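Local coordinates for protein polysaccharide Lyase Family 6 (PDB 6QPS) that cleaves alginate at its mannuronic acid units as a polysaccharide lyase of family 6 and carries a bound calcium ion, at residues A[97-102]-A[128-133]; A[157-162]-A[181-186]; A[163-168]-A[193-198]; A[226-231]-A[252-257]. One frame throughout, in Å; residues are numbered along the deposited sequence. Where two conformers were deposited one is given.

Interaction 1. Residues A[97-102]-A[128-133]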
loop_
_atom_site.group_PDB
_atom_site.type_symbol
_atom_site.label_atom_id
_atom_site.label_comp_id
_atom_site.label_asym_id
_atom_site.label_seq_id
_atom_site.Cartn_x
_atom_site.Cartn_y
_atom_site.Cartn_z
ATOM N N GLU A 97 -2.572 24.367 5.699
ATOM C CA GLU A 97 -3.178 24.112 4.403
ATOM C C GLU A 97 -2.200 24.446 3.284
ATOM O O GLU A 97 -1.400 25.380 3.390
ATOM C CB GLU A 97 -4.423 24.984 4.175
ATOM C CG GLU A 97 -5.539 24.850 5.181
ATOM C CD GLU A 97 -6.470 26.043 5.128
ATOM O OE1 GLU A 97 -6.986 26.363 4.030
ATOM O OE2 GLU A 97 -6.665 26.670 6.183
ATOM N N TYR A 98 -2.323 23.720 2.180
ATOM C CA TYR A 98 -1.553 23.985 0.965
ATOM C C TYR A 98 -0.059 24.189 1.244
ATOM O O TYR A 98 0.565 25.148 0.778
ATOM C CB TYR A 98 -2.161 25.144 0.164
ATOM C CG TYR A 98 -3.542 24.811 -0.387
ATOM C CD1 TYR A 98 -3.685 24.117 -1.586
ATOM C CD2 TYR A 98 -4.695 25.189 0.292
ATOM C CE1 TYR A 98 -4.948 23.822 -2.093
ATOM C CE2 TYR A 98 -5.966 24.875 -0.213
ATOM C CZ TYR A 98 -6.063 24.186 -1.396
ATOM O OH TYR A 98 -7.330 23.899 -1.893
ATOM N N LEU A 99 0.524 23.239 1.975
ATOM C CA LEU A 99 1.961 23.176 2.231
ATOM C C LEU A 99 2.551 22.036 1.416
ATOM O O LEU A 99 1.903 20.992 1.259
ATOM C CB LEU A 99 2.215 22.920 3.718
ATOM C CG LEU A 99 1.483 23.841 4.690
ATOM C CD1 LEU A 99 1.789 23.417 6.127
ATOM C CD2 LEU A 99 1.856 25.278 4.448
ATOM N N GLN A 100 3.758 22.242 0.872
ATOM C CA GLN A 100 4.361 21.270 -0.038
ATOM C C GLN A 100 5.837 21.086 0.278
ATOM O O GLN A 100 6.575 22.069 0.414
ATOM C CB GLN A 100 4.195 21.793 -1.467
ATOM C CG GLN A 100 4.456 20.848 -2.592
ATOM C CD GLN A 100 3.652 21.254 -3.838
ATOM O OE1 GLN A 100 2.425 21.389 -3.783
ATOM N NE2 GLN A 100 4.345 21.463 -4.943
ATOM N N LEU A 101 6.255 19.829 0.388
ATOM C CA LEU A 101 7.661 19.454 0.434
ATOM C C LEU A 101 8.050 18.877 -0.917
ATOM O O LEU A 101 7.342 18.007 -1.442
ATOM C CB LEU A 101 7.873 18.355 1.474
ATOM C CG LEU A 101 7.887 18.751 2.950
ATOM C CD1 LEU A 101 6.535 19.178 3.414
ATOM C CD2 LEU A 101 8.409 17.581 3.786
ATOM N N GLU A 102 9.200 19.309 -1.443
ATOM C CA GLU A 102 9.647 18.893 -2.769
ATOM C C GLU A 102 11.150 18.638 -2.810
ATOM O O GLU A 102 11.948 19.457 -2.345
ATOM C CB GLU A 102 9.398 19.972 -3.848
ATOM C CG GLU A 102 7.993 20.539 -3.963
ATOM C CD GLU A 102 7.914 21.660 -5.007
ATOM O OE1 GLU A 102 8.963 22.038 -5.589
ATOM O OE2 GLU A 102 6.806 22.183 -5.218
ATOM N N SER A 128 -4.206 19.743 5.687
ATOM C CA SER A 128 -5.129 19.475 4.590
ATOM C C SER A 128 -4.585 20.110 3.314
ATOM O O SER A 128 -3.909 21.138 3.342
ATOM C CB SER A 128 -6.552 19.947 4.882
ATOM O OG SER A 128 -6.579 21.339 5.094
ATOM N N PHE A 129 -4.845 19.456 2.192
ATOM C CA PHE A 129 -4.365 19.919 0.890
ATOM C C PHE A 129 -2.848 20.101 0.874
ATOM O O PHE A 129 -2.319 20.987 0.204
ATOM C CB PHE A 129 -5.088 21.186 0.425
ATOM C CG PHE A 129 -6.532 20.962 0.120
ATOM C CD1 PHE A 129 -7.488 21.260 1.058
ATOM C CD2 PHE A 129 -6.926 20.427 -1.101
ATOM C CE1 PHE A 129 -8.837 21.041 0.784
ATOM C CE2 PHE A 129 -8.271 20.208 -1.373
ATOM C CZ PHE A 129 -9.209 20.515 -0.428
ATOM N N CYS A 130 -2.132 19.279 1.628
ATOM C CA CYS A 130 -0.677 19.308 1.687
ATOM C C CYS A 130 -0.124 18.153 0.856
ATOM O O CYS A 130 -0.827 17.188 0.557
ATOM C CB CYS A 130 -0.209 19.227 3.137
ATOM S SG CYS A 130 -0.617 20.712 4.121
ATOM N N ARG A 131 1.144 18.273 0.460
ATOM C CA ARG A 131 1.704 17.367 -0.535
ATOM C C ARG A 131 3.187 17.138 -0.287
ATOM O O ARG A 131 3.919 18.076 0.019
ATOM C CB ARG A 131 1.515 17.955 -1.930
ATOM C CG ARG A 131 2.069 17.116 -3.067
ATOM C CD ARG A 131 1.735 17.780 -4.394
ATOM N NE ARG A 131 2.269 17.038 -5.526
ATOM C CZ ARG A 131 2.400 17.516 -6.758
ATOM N NH1 ARG A 131 2.026 18.763 -7.034
ATOM N NH2 ARG A 131 2.899 16.754 -7.712
ATOM N N MET A 132 3.615 15.877 -0.382
ATOM C CA MET A 132 5.031 15.524 -0.422
ATOM C C MET A 132 5.295 14.907 -1.790
ATOM O O MET A 132 4.699 13.880 -2.127
ATOM C CB MET A 132 5.371 14.552 0.713
ATOM C CG MET A 132 6.765 14.010 0.661
ATOM S SD MET A 132 7.014 12.584 1.778
ATOM C CE MET A 132 6.741 13.330 3.345
ATOM N N THR A 133 6.174 15.535 -2.580
ATOM C CA THR A 133 6.401 15.130 -3.961
ATOM C C THR A 133 7.893 15.095 -4.276
ATOM O O THR A 133 8.662 15.967 -3.848
ATOM C CB THR A 133 5.612 16.023 -4.935
ATOM O OG1 THR A 133 5.728 15.488 -6.249
ATOM C CG2 THR A 133 6.117 17.469 -4.945
HETATM O O HOH W 1 0.560 20.852 -5.904
HETATM O O HOH W 2 -0.063 21.686 -1.735
#
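Tyr98 N donates to Ser128 O at 3.2 Å. Phe129 then packs against Tyr98, both side chains pointing the same way. Their ring planes lie 8° apart yet are slid past one another, so Phe129 CB, not its ring, sits over the middle of the Tyr98 ring, 3.6 Å from the centroid; Tyr98 OH lies over the Phe129 face, toward its rim. In Cys130, SG stands beside its own backbone N (chi1 -68°), where it accepts the Leu99 N-H, SG to Leu99 N 3.5 Å, and packs on Leu99 CB. From here strands 99-102 and 131-133 run parallel, with axes 4.8 Å apart, as strands on successive rungs of the right-handed parallel beta-helix of this lyase family. Arg131 stretches out beside Gln100, amide and guanidinium planes 62° apart. One water joins their ends, accepting from Arg131 NH1 at 2.8 Å and donating to Gln100 OE1, while Arg131 NE forms a salt bridge with Asp167. Met132 shares its buried side with Leu101, which also meets Phe64 and Leu92. Thr133 N donates to Leu101 O at 3.0 Å, and Thr133 CG2 touches Glu102 CG at 3.7 Å.

Interaction 2. Residues A[157-162]-A[181-186]; sequences VGLRGT and LQVWLS
Val157, Gly158 and Leu159 pair in parallel register with Leu181, Gln182 and Val183, the strand axes 4.8 Å apart and 17° from parallel. These strands lie on neighbouring rungs, in one wall of the parallel beta-helix. Three backbone bonds step along them: Gln182 N to Val157 O, Leu159 N to Gln182 O, and Trp184 N to Leu159 O at 2.9 Å. On the buried side Leu181 CD1 touches Val157 CG1 at 3.6 Å and also reaches Leu159 CD1, and Ile196 packs on both leucines. On the other side the Arg160 guanidinium lies flat on the indole of Trp184, planes 7° apart, with Arg160 CZ 3.6 Å from the centroid of the five-membered ring. A bend at chi2 (-105°) folds the arginine over that face, and its NE is paired with Asp118. An alanine in place of Trp184 would probably strip one guanidinium face of its stacking partner, leaving Asp118 to hold the arginine, and uncover Gln182 CG. That CG meets the opposite indole face, 3.4 Å above the ring plane; the Gln182 amide hydrogen-bonds to Arg216 and to Gly218 O, and the Gln182 side chain is about 10 Å from the calcium ion. Gly158, lacking a side chain, admits the indole edge, Trp184 NE1 lying 3.7 Å from Gly158 CA.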
loop_
_atom_site.group_PDB
_atom_site.type_symbol
_atom_site.label_atom_id
_atom_site.label_comp_id
_atom_site.label_asym_id
_atom_site.label_seq_id
_atom_site.Cartn_x
_atom_site.Cartn_y
_atom_site.Cartn_z
ATOM N N VAL A 157 6.061 7.830 7.546
ATOM C CA VAL A 157 5.096 8.864 7.168
ATOM C C VAL A 157 3.718 8.511 7.729
ATOM O O VAL A 157 3.214 7.403 7.514
ATOM C CB VAL A 157 5.020 9.032 5.639
ATOM C CG1 VAL A 157 4.038 10.140 5.267
ATOM C CG2 VAL A 157 6.382 9.300 5.054
ATOM N N GLY A 158 3.129 9.451 8.470
ATOM C CA GLY A 158 1.775 9.307 8.966
ATOM C C GLY A 158 0.831 10.315 8.332
ATOM O O GLY A 158 0.955 11.528 8.552
ATOM N N LEU A 159 -0.099 9.829 7.522
ATOM C CA LEU A 159 -1.127 10.696 6.974
ATOM C C LEU A 159 -2.263 10.892 7.979
ATOM O O LEU A 159 -2.714 9.938 8.636
ATOM C CB LEU A 159 -1.648 10.085 5.673
ATOM C CG LEU A 159 -0.831 10.315 4.401
ATOM C CD1 LEU A 159 -1.309 9.459 3.232
ATOM C CD2 LEU A 159 -0.921 11.809 3.991
ATOM N N ARG A 160 -2.689 12.153 8.113
ATOM C CA ARG A 160 -3.796 12.602 8.954
ATOM C C ARG A 160 -4.579 13.621 8.135
ATOM O O ARG A 160 -4.131 14.052 7.075
ATOM C CB ARG A 160 -3.281 13.312 10.221
ATOM C CG ARG A 160 -2.109 12.600 10.935
ATOM C CD ARG A 160 -2.505 11.914 12.178
ATOM N NE ARG A 160 -1.328 11.435 12.898
ATOM C CZ ARG A 160 -1.364 10.679 13.986
ATOM N NH1 ARG A 160 -2.520 10.276 14.500
ATOM N NH2 ARG A 160 -0.210 10.311 14.552
ATOM N N GLY A 161 -5.700 14.092 8.671
ATOM C CA GLY A 161 -6.404 15.188 8.013
ATOM C C GLY A 161 -7.150 14.748 6.761
ATOM O O GLY A 161 -7.756 13.677 6.697
ATOM N N THR A 162 -7.160 15.632 5.760
ATOM C CA THR A 162 -7.942 15.429 4.547
ATOM C C THR A 162 -7.181 15.961 3.333
ATOM O O THR A 162 -6.400 16.918 3.421
ATOM C CB THR A 162 -9.324 16.139 4.617
ATOM O OG1 THR A 162 -9.120 17.540 4.837
ATOM C CG2 THR A 162 -10.202 15.580 5.723
ATOM N N LEU A 181 4.236 3.820 5.487
ATOM C CA LEU A 181 3.175 4.810 5.307
ATOM C C LEU A 181 1.901 4.335 5.998
ATOM O O LEU A 181 1.248 3.384 5.544
ATOM C CB LEU A 181 2.954 5.077 3.822
ATOM C CG LEU A 181 1.873 6.051 3.390
ATOM C CD1 LEU A 181 2.041 7.365 4.041
ATOM C CD2 LEU A 181 1.905 6.229 1.861
ATOM N N GLN A 182 1.542 5.018 7.084
ATOM C CA GLN A 182 0.299 4.767 7.800
ATOM C C GLN A 182 -0.720 5.860 7.504
ATOM O O GLN A 182 -0.411 7.057 7.618
ATOM C CB GLN A 182 0.562 4.765 9.303
ATOM C CG GLN A 182 -0.686 4.696 10.186
ATOM C CD GLN A 182 -1.310 3.310 10.201
ATOM O OE1 GLN A 182 -0.641 2.316 10.458
ATOM N NE2 GLN A 182 -2.617 3.244 9.941
ATOM N N VAL A 183 -1.936 5.453 7.163
ATOM C CA VAL A 183 -3.084 6.356 7.093
ATOM C C VAL A 183 -3.805 6.255 8.439
ATOM O O VAL A 183 -4.439 5.234 8.740
ATOM C CB VAL A 183 -3.995 6.019 5.902
ATOM C CG1 VAL A 183 -5.139 7.032 5.842
ATOM C CG2 VAL A 183 -3.202 6.020 4.592
ATOM N N TRP A 184 -3.710 7.311 9.243
ATOM C CA TRP A 184 -4.324 7.341 10.560
ATOM C C TRP A 184 -5.743 7.864 10.473
ATOM O O TRP A 184 -5.975 8.935 9.906
ATOM C CB TRP A 184 -3.567 8.309 11.456
ATOM C CG TRP A 184 -2.171 7.885 11.840
ATOM C CD1 TRP A 184 -1.017 8.192 11.187
ATOM C CD2 TRP A 184 -1.787 7.121 12.997
ATOM N NE1 TRP A 184 0.069 7.659 11.854
ATOM C CE2 TRP A 184 -0.377 7.009 12.972
ATOM C CE3 TRP A 184 -2.492 6.525 14.049
ATOM C CZ2 TRP A 184 0.332 6.315 13.949
ATOM C CZ3 TRP A 184 -1.780 5.853 15.022
ATOM C CH2 TRP A 184 -0.385 5.736 14.952
ATOM N N LEU A 185 -6.683 7.122 11.045
ATOM C CA LEU A 185 -8.077 7.515 11.101
ATOM C C LEU A 185 -8.524 7.649 12.550
ATOM O O LEU A 185 -8.062 6.927 13.444
ATOM C CB LEU A 185 -8.963 6.474 10.437
ATOM C CG LEU A 185 -8.515 5.948 9.084
ATOM C CD1 LEU A 185 -9.449 4.809 8.641
ATOM C CD2 LEU A 185 -8.466 7.009 8.016
ATOM N N SER A 186 -9.429 8.584 12.791
ATOM C CA SER A 186 -10.070 8.681 14.091
ATOM C C SER A 186 -11.563 8.854 13.888
ATOM O O SER A 186 -12.015 9.162 12.783
ATOM C CB SER A 186 -9.556 9.887 14.876
ATOM O OG SER A 186 -9.947 11.087 14.239
#

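Interaction 3. Residues A[163-168]-A[193-198]; sequences NNRIDH and NHLIDH
Arg165 reaches Asp197 because its CG is anti to the backbone N (chi1 -177°) and the chain stays extended to NE, while Asp197 holds CG between its backbone N and carbonyl carbon (chi1 68°). The pair bridges strands 165-167 and 195-197, on successive rungs of the parallel beta-helix, whose axes run 4.8 Å apart and essentially parallel. The grip is side-on and bidentate: Arg165 NE meets Asp197 OD1 at 2.9 Å along an almost straight N-H line (177°), and Arg165 NH2 meets the syn lone pair of Asp197 OD2. Guanidinium and carboxylate are therefore nearly coplanar. Asp167 comes instead over a face of the same guanidinium, its CG 3.3 Å above the plane, and adds charge attraction without an N-H aimed at it. Asp167 is also held by Arg131 and Thr133 of the preceding rung, and its OD2 accepts the N-H of His168 ND1 at 2.7 Å on the anti lone pair, which fixes the rotation of that imidazole. The rings of His168 and His198 are near parallel but slid apart, so His198 CB lies over the His168 face, 3.6 Å from its centroid. At the start of the segments Asn164 OD1 accepts Cys130 N, while Asn164 N donates in the ring plane of His194 to His194 ND1, 3.1 Å away.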
loop_
_atom_site.group_PDB
_atom_site.type_symbol
_atom_site.label_atom_id
_atom_site.label_comp_id
_atom_site.label_asym_id
_atom_site.label_seq_id
_atom_site.Cartn_x
_atom_site.Cartn_y
_atom_site.Cartn_z
ATOM N N ASN A 163 -7.433 15.326 2.190
ATOM C CA ASN A 163 -7.012 15.834 0.894
ATOM C C ASN A 163 -5.506 16.023 0.803
ATOM O O ASN A 163 -5.041 16.938 0.123
ATOM C CB ASN A 163 -7.707 17.161 0.554
ATOM C CG ASN A 163 -9.217 17.059 0.588
ATOM O OD1 ASN A 163 -9.865 17.529 1.530
ATOM N ND2 ASN A 163 -9.787 16.434 -0.434
ATOM N N ASN A 164 -4.715 15.172 1.448
ATOM C CA ASN A 164 -3.266 15.233 1.317
ATOM C C ASN A 164 -2.808 14.253 0.241
ATOM O O ASN A 164 -3.567 13.385 -0.205
ATOM C CB ASN A 164 -2.608 14.945 2.666
ATOM C CG ASN A 164 -2.960 16.015 3.705
ATOM O OD1 ASN A 164 -2.957 17.213 3.401
ATOM N ND2 ASN A 164 -3.249 15.590 4.933
ATOM N N ARG A 165 -1.572 14.442 -0.216
ATOM C CA ARG A 165 -1.041 13.680 -1.338
ATOM C C ARG A 165 0.428 13.343 -1.121
ATOM O O ARG A 165 1.230 14.209 -0.746
ATOM C CB ARG A 165 -1.214 14.459 -2.656
ATOM C CG ARG A 165 -0.739 13.703 -3.923
ATOM C CD ARG A 165 -1.117 14.489 -5.188
ATOM N NE ARG A 165 -0.612 13.777 -6.359
ATOM C CZ ARG A 165 -0.184 14.342 -7.479
ATOM N NH1 ARG A 165 -0.235 15.655 -7.626
ATOM N NH2 ARG A 165 0.336 13.582 -8.439
ATOM N N ILE A 166 0.770 12.079 -1.360
ATOM C CA ILE A 166 2.151 11.597 -1.418
ATOM C C ILE A 166 2.370 11.075 -2.842
ATOM O O ILE A 166 1.713 10.107 -3.246
ATOM C CB ILE A 166 2.387 10.449 -0.418
ATOM C CG1 ILE A 166 1.928 10.819 1.003
ATOM C CG2 ILE A 166 3.855 10.007 -0.439
ATOM C CD1 ILE A 166 2.665 11.945 1.640
ATOM N N ASP A 167 3.296 11.670 -3.586
ATOM C CA ASP A 167 3.458 11.274 -4.983
ATOM C C ASP A 167 4.893 11.417 -5.488
ATOM O O ASP A 167 5.660 12.295 -5.071
ATOM C CB ASP A 167 2.492 12.056 -5.911
ATOM C CG ASP A 167 2.865 13.539 -6.017
ATOM O OD1 ASP A 167 2.465 14.317 -5.125
ATOM O OD2 ASP A 167 3.612 13.936 -6.960
ATOM N N HIS A 168 5.230 10.555 -6.443
ATOM C CA HIS A 168 6.537 10.609 -7.104
ATOM C C HIS A 168 7.691 10.539 -6.106
ATOM O O HIS A 168 8.765 11.094 -6.344
ATOM C CB HIS A 168 6.651 11.810 -8.043
ATOM C CG HIS A 168 5.643 11.792 -9.153
ATOM N ND1 HIS A 168 4.423 12.424 -9.060
ATOM C CD2 HIS A 168 5.674 11.213 -10.383
ATOM C CE1 HIS A 168 3.747 12.234 -10.181
ATOM N NE2 HIS A 168 4.480 11.503 -11.000
ATOM N N ASN A 193 -10.001 11.106 1.675
ATOM C CA ASN A 193 -9.751 11.360 0.257
ATOM C C ASN A 193 -8.270 11.657 0.006
ATOM O O ASN A 193 -7.914 12.463 -0.870
ATOM C CB ASN A 193 -10.620 12.504 -0.272
ATOM C CG ASN A 193 -12.075 12.133 -0.403
ATOM O OD1 ASN A 193 -12.464 11.416 -1.337
ATOM N ND2 ASN A 193 -12.893 12.591 0.538
ATOM N N HIS A 194 -7.374 10.998 0.740
ATOM C CA HIS A 194 -5.961 11.169 0.432
ATOM C C HIS A 194 -5.628 10.437 -0.870
ATOM O O HIS A 194 -6.286 9.458 -1.249
ATOM C CB HIS A 194 -5.039 10.588 1.512
ATOM C CG HIS A 194 -5.146 11.231 2.856
ATOM N ND1 HIS A 194 -5.239 12.596 3.052
ATOM C CD2 HIS A 194 -5.130 10.668 4.089
ATOM C CE1 HIS A 194 -5.290 12.833 4.347
ATOM N NE2 HIS A 194 -5.209 11.684 4.997
ATOM N N LEU A 195 -4.549 10.868 -1.526
ATOM C CA LEU A 195 -4.055 10.241 -2.749
ATOM C C LEU A 195 -2.588 9.853 -2.592
ATOM O O LEU A 195 -1.752 10.693 -2.242
ATOM C CB LEU A 195 -4.245 11.196 -3.929
ATOM C CG LEU A 195 -3.736 10.710 -5.288
ATOM C CD1 LEU A 195 -4.433 9.421 -5.752
ATOM C CD2 LEU A 195 -3.852 11.806 -6.343
ATOM N N ILE A 196 -2.283 8.590 -2.898
ATOM C CA ILE A 196 -0.926 8.035 -2.829
ATOM C C ILE A 196 -0.665 7.500 -4.235
ATOM O O ILE A 196 -1.211 6.448 -4.608
ATOM C CB ILE A 196 -0.832 6.932 -1.765
ATOM C CG1 ILE A 196 -1.137 7.501 -0.358
ATOM C CG2 ILE A 196 0.512 6.228 -1.843
ATOM C CD1 ILE A 196 -1.585 6.463 0.672
ATOM N N ASP A 197 0.141 8.216 -5.035
ATOM C CA ASP A 197 0.269 7.895 -6.449
ATOM C C ASP A 197 1.691 8.061 -6.978
ATOM O O ASP A 197 2.446 8.951 -6.574
ATOM C CB ASP A 197 -0.704 8.739 -7.315
ATOM C CG ASP A 197 -0.348 10.223 -7.341
ATOM O OD1 ASP A 197 -0.546 10.913 -6.334
ATOM O OD2 ASP A 197 0.177 10.700 -8.386
ATOM N N HIS A 198 2.040 7.206 -7.933
ATOM C CA HIS A 198 3.316 7.298 -8.656
ATOM C C HIS A 198 4.536 7.210 -7.739
ATOM O O HIS A 198 5.598 7.751 -8.062
ATOM C CB HIS A 198 3.395 8.547 -9.544
ATOM C CG HIS A 198 2.318 8.613 -10.576
ATOM N ND1 HIS A 198 2.390 7.977 -11.801
ATOM C CD2 HIS A 198 1.135 9.261 -10.561
ATOM C CE1 HIS A 198 1.294 8.244 -12.494
ATOM N NE2 HIS A 198 0.505 9.005 -11.757
HETATM O O HOH W 3 -7.841 14.669 -2.576
#

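Interaction 4. Residues A[226-231]-A[252-257]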
loop_
_atom_site.group_PDB
_atom_site.type_symbol
_atom_site.label_atom_id
_atom_site.label_comp_id
_atom_site.label_asym_id
_atom_site.label_seq_id
_atom_site.Cartn_x
_atom_site.Cartn_y
_atom_site.Cartn_z
ATOM N N GLU A 226 -15.442 4.974 6.961
ATOM C CA GLU A 226 -15.112 5.292 5.571
ATOM C C GLU A 226 -13.849 6.137 5.505
ATOM O O GLU A 226 -13.762 7.193 6.144
ATOM C CB GLU A 226 -16.287 6.027 4.901
ATOM C CG GLU A 226 -16.052 6.419 3.438
ATOM C CD GLU A 226 -17.283 6.954 2.685
ATOM O OE1 GLU A 226 -18.382 6.966 3.267
ATOM O OE2 GLU A 226 -17.117 7.359 1.511
ATOM N N SER A 227 -12.879 5.665 4.721
ATOM C CA SER A 227 -11.599 6.321 4.511
ATOM C C SER A 227 -11.495 6.981 3.143
ATOM O O SER A 227 -11.116 8.151 3.047
ATOM C CB SER A 227 -10.492 5.270 4.704
ATOM O OG SER A 227 -9.194 5.827 4.538
ATOM N N ARG A 228 -11.816 6.246 2.082
ATOM C CA ARG A 228 -11.777 6.771 0.727
ATOM C C ARG A 228 -10.365 7.202 0.322
ATOM O O ARG A 228 -10.182 8.178 -0.417
ATOM C CB ARG A 228 -12.809 7.887 0.545
ATOM C CG ARG A 228 -13.371 7.954 -0.843
ATOM C CD ARG A 228 -14.530 6.992 -1.081
ATOM N NE ARG A 228 -14.982 7.132 -2.462
ATOM C CZ ARG A 228 -14.874 6.203 -3.404
ATOM N NH1 ARG A 228 -14.334 5.025 -3.143
ATOM N NH2 ARG A 228 -15.315 6.451 -4.630
ATOM N N THR A 229 -9.357 6.430 0.750
ATOM C CA THR A 229 -7.986 6.637 0.287
ATOM C C THR A 229 -7.815 6.003 -1.094
ATOM O O THR A 229 -8.305 4.894 -1.335
ATOM C CB THR A 229 -6.997 5.990 1.261
ATOM O OG1 THR A 229 -7.237 6.472 2.585
ATOM C CG2 THR A 229 -5.552 6.318 0.884
ATOM N N ILE A 230 -7.097 6.687 -1.985
ATOM C CA ILE A 230 -6.810 6.190 -3.337
ATOM C C ILE A 230 -5.319 5.896 -3.442
ATOM O O ILE A 230 -4.481 6.789 -3.243
ATOM C CB ILE A 230 -7.276 7.171 -4.427
ATOM C CG1 ILE A 230 -8.792 7.357 -4.343
ATOM C CG2 ILE A 230 -6.838 6.681 -5.814
ATOM C CD1 ILE A 230 -9.349 8.349 -5.317
ATOM N N VAL A 231 -4.999 4.638 -3.733
ATOM C CA VAL A 231 -3.623 4.159 -3.906
ATOM C C VAL A 231 -3.500 3.727 -5.372
ATOM O O VAL A 231 -4.047 2.684 -5.762
ATOM C CB VAL A 231 -3.332 2.985 -2.961
ATOM C CG1 VAL A 231 -1.911 2.474 -3.119
ATOM C CG2 VAL A 231 -3.627 3.371 -1.500
ATOM N N HIS A 252 -14.148 1.582 1.765
ATOM C CA HIS A 252 -14.349 2.388 0.557
ATOM C C HIS A 252 -13.049 2.935 -0.036
ATOM O O HIS A 252 -13.062 3.957 -0.722
ATOM C CB HIS A 252 -15.363 3.517 0.766
ATOM C CG HIS A 252 -16.716 3.076 1.209
ATOM N ND1 HIS A 252 -17.626 2.495 0.347
ATOM C CD2 HIS A 252 -17.340 3.169 2.409
ATOM C CE1 HIS A 252 -18.751 2.260 1.002
ATOM N NE2 HIS A 252 -18.607 2.659 2.251
ATOM N N ASN A 253 -11.923 2.256 0.181
ATOM C CA ASN A 253 -10.668 2.645 -0.439
ATOM C C ASN A 253 -10.610 2.123 -1.874
ATOM O O ASN A 253 -11.327 1.194 -2.258
ATOM C CB ASN A 253 -9.503 2.095 0.388
ATOM C CG ASN A 253 -9.563 2.601 1.822
ATOM O OD1 ASN A 253 -9.370 3.797 2.070
ATOM N ND2 ASN A 253 -9.830 1.715 2.771
ATOM N N VAL A 254 -9.731 2.723 -2.665
ATOM C CA VAL A 254 -9.552 2.374 -4.078
ATOM C C VAL A 254 -8.075 2.062 -4.298
ATOM O O VAL A 254 -7.219 2.911 -4.023
ATOM C CB VAL A 254 -9.973 3.509 -5.024
ATOM C CG1 VAL A 254 -9.799 3.101 -6.456
ATOM C CG2 VAL A 254 -11.434 3.892 -4.808
ATOM N N LEU A 255 -7.773 0.857 -4.783
ATOM C CA LEU A 255 -6.397 0.422 -5.039
ATOM C C LEU A 255 -6.346 0.029 -6.513
ATOM O O LEU A 255 -6.942 -0.985 -6.910
ATOM C CB LEU A 255 -6.004 -0.724 -4.100
ATOM C CG LEU A 255 -6.013 -0.304 -2.616
ATOM C CD1 LEU A 255 -7.329 -0.677 -1.936
ATOM C CD2 LEU A 255 -4.825 -0.847 -1.842
ATOM N N ARG A 256 -5.669 0.847 -7.333
ATOM C CA ARG A 256 -5.784 0.772 -8.787
ATOM C C ARG A 256 -4.425 0.873 -9.478
ATOM O O ARG A 256 -3.640 1.783 -9.202
ATOM C CB ARG A 256 -6.719 1.889 -9.297
ATOM C CG ARG A 256 -6.812 2.005 -10.792
ATOM C CD ARG A 256 -7.594 3.242 -11.232
ATOM N NE ARG A 256 -8.998 3.199 -10.810
ATOM C CZ ARG A 256 -9.608 4.138 -10.099
ATOM N NH1 ARG A 256 -8.945 5.205 -9.679
ATOM N NH2 ARG A 256 -10.898 3.989 -9.805
ATOM N N ARG A 257 -4.171 -0.043 -10.411
ATOM C CA ARG A 257 -3.052 0.078 -11.355
ATOM C C ARG A 257 -1.692 0.097 -10.654
ATOM O O ARG A 257 -0.722 0.691 -11.146
ATOM C CB ARG A 257 -3.200 1.277 -12.300
ATOM C CG ARG A 257 -4.263 1.116 -13.380
ATOM C CD ARG A 257 -4.561 2.445 -14.083
ATOM N NE ARG A 257 -3.342 3.076 -14.593
ATOM C CZ ARG A 257 -3.001 3.148 -15.867
ATOM N NH1 ARG A 257 -3.752 2.605 -16.817
ATOM N NH2 ARG A 257 -1.867 3.749 -16.196
#
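Glu226 lays its extended chain against the His252 imidazole, Glu226 CG to His252 CD2 3.6 Å, the carboxylate and ring planes 47° apart. Ser227 turns to the buried side, where its OG lies near both Asn253 OD1 (3.2 Å, weak) and Thr229 OG1, and accepts from Asn192 ND2. Arg228 bends at chi2 (84°) to bring its end back across the second segment: in one of its two modelled conformers Arg228 NH1 donates to His252 O at 2.9 Å, in the guanidinium plane though tilted from the carbonyl plane, and in that same conformer it brushes Val254 CG2. Thr229 is held at both ends of its backbone. Its N-H meets a lone pair of Asn253 OD1, with Thr229 N 2.9 Å from that oxygen, and its O accepts Val254 N. Replacing Asn253 by an alanine would probably leave the Thr229 N-H without this acceptor and open a gap beside Ser227. At Ile230 the two chains settle into parallel pairing with Val254. Val231 then receives and gives in turn, its N 2.8 Å from Val254 O and its O accepting Arg256 N; its CB faces Leu255 CG. Asn253 N is itself taken by Asn275 OD1, repeating the bond that Asn253 makes to Thr229. Such rung-to-rung bonding, an asparagine side chain on a backbone N-H of its neighbour, is characteristic of the turns of parallel beta-helices.

Interactions 1, 3 and 4 follow one another along a single wall of the beta-helix. Interaction 1 meets interaction 3 at a carboxylate, with Arg131 NE 2.8 Å from Asp167 OD1 and Thr133 OG1 2.7 Å from Asp167 OD2. Interaction 3 passes to interaction 4 through backbone, Ile196 N lying 2.9 Å from Ile230 O, probably a hydrogen bond. Interaction 2 belongs to the adjoining wall: its segments alternate along the chain with those of interaction 3, and both pairs close on the core, Leu181 CD2 to Ile196 CD1 3.7 Å. The calcium ion, bound by Asn210, Glu213, Glu242 and Glu244, is approached by interactions 2 and 4, whose Gln182 and Leu255 side chains lie about 7 and 11 Å from that of Glu213.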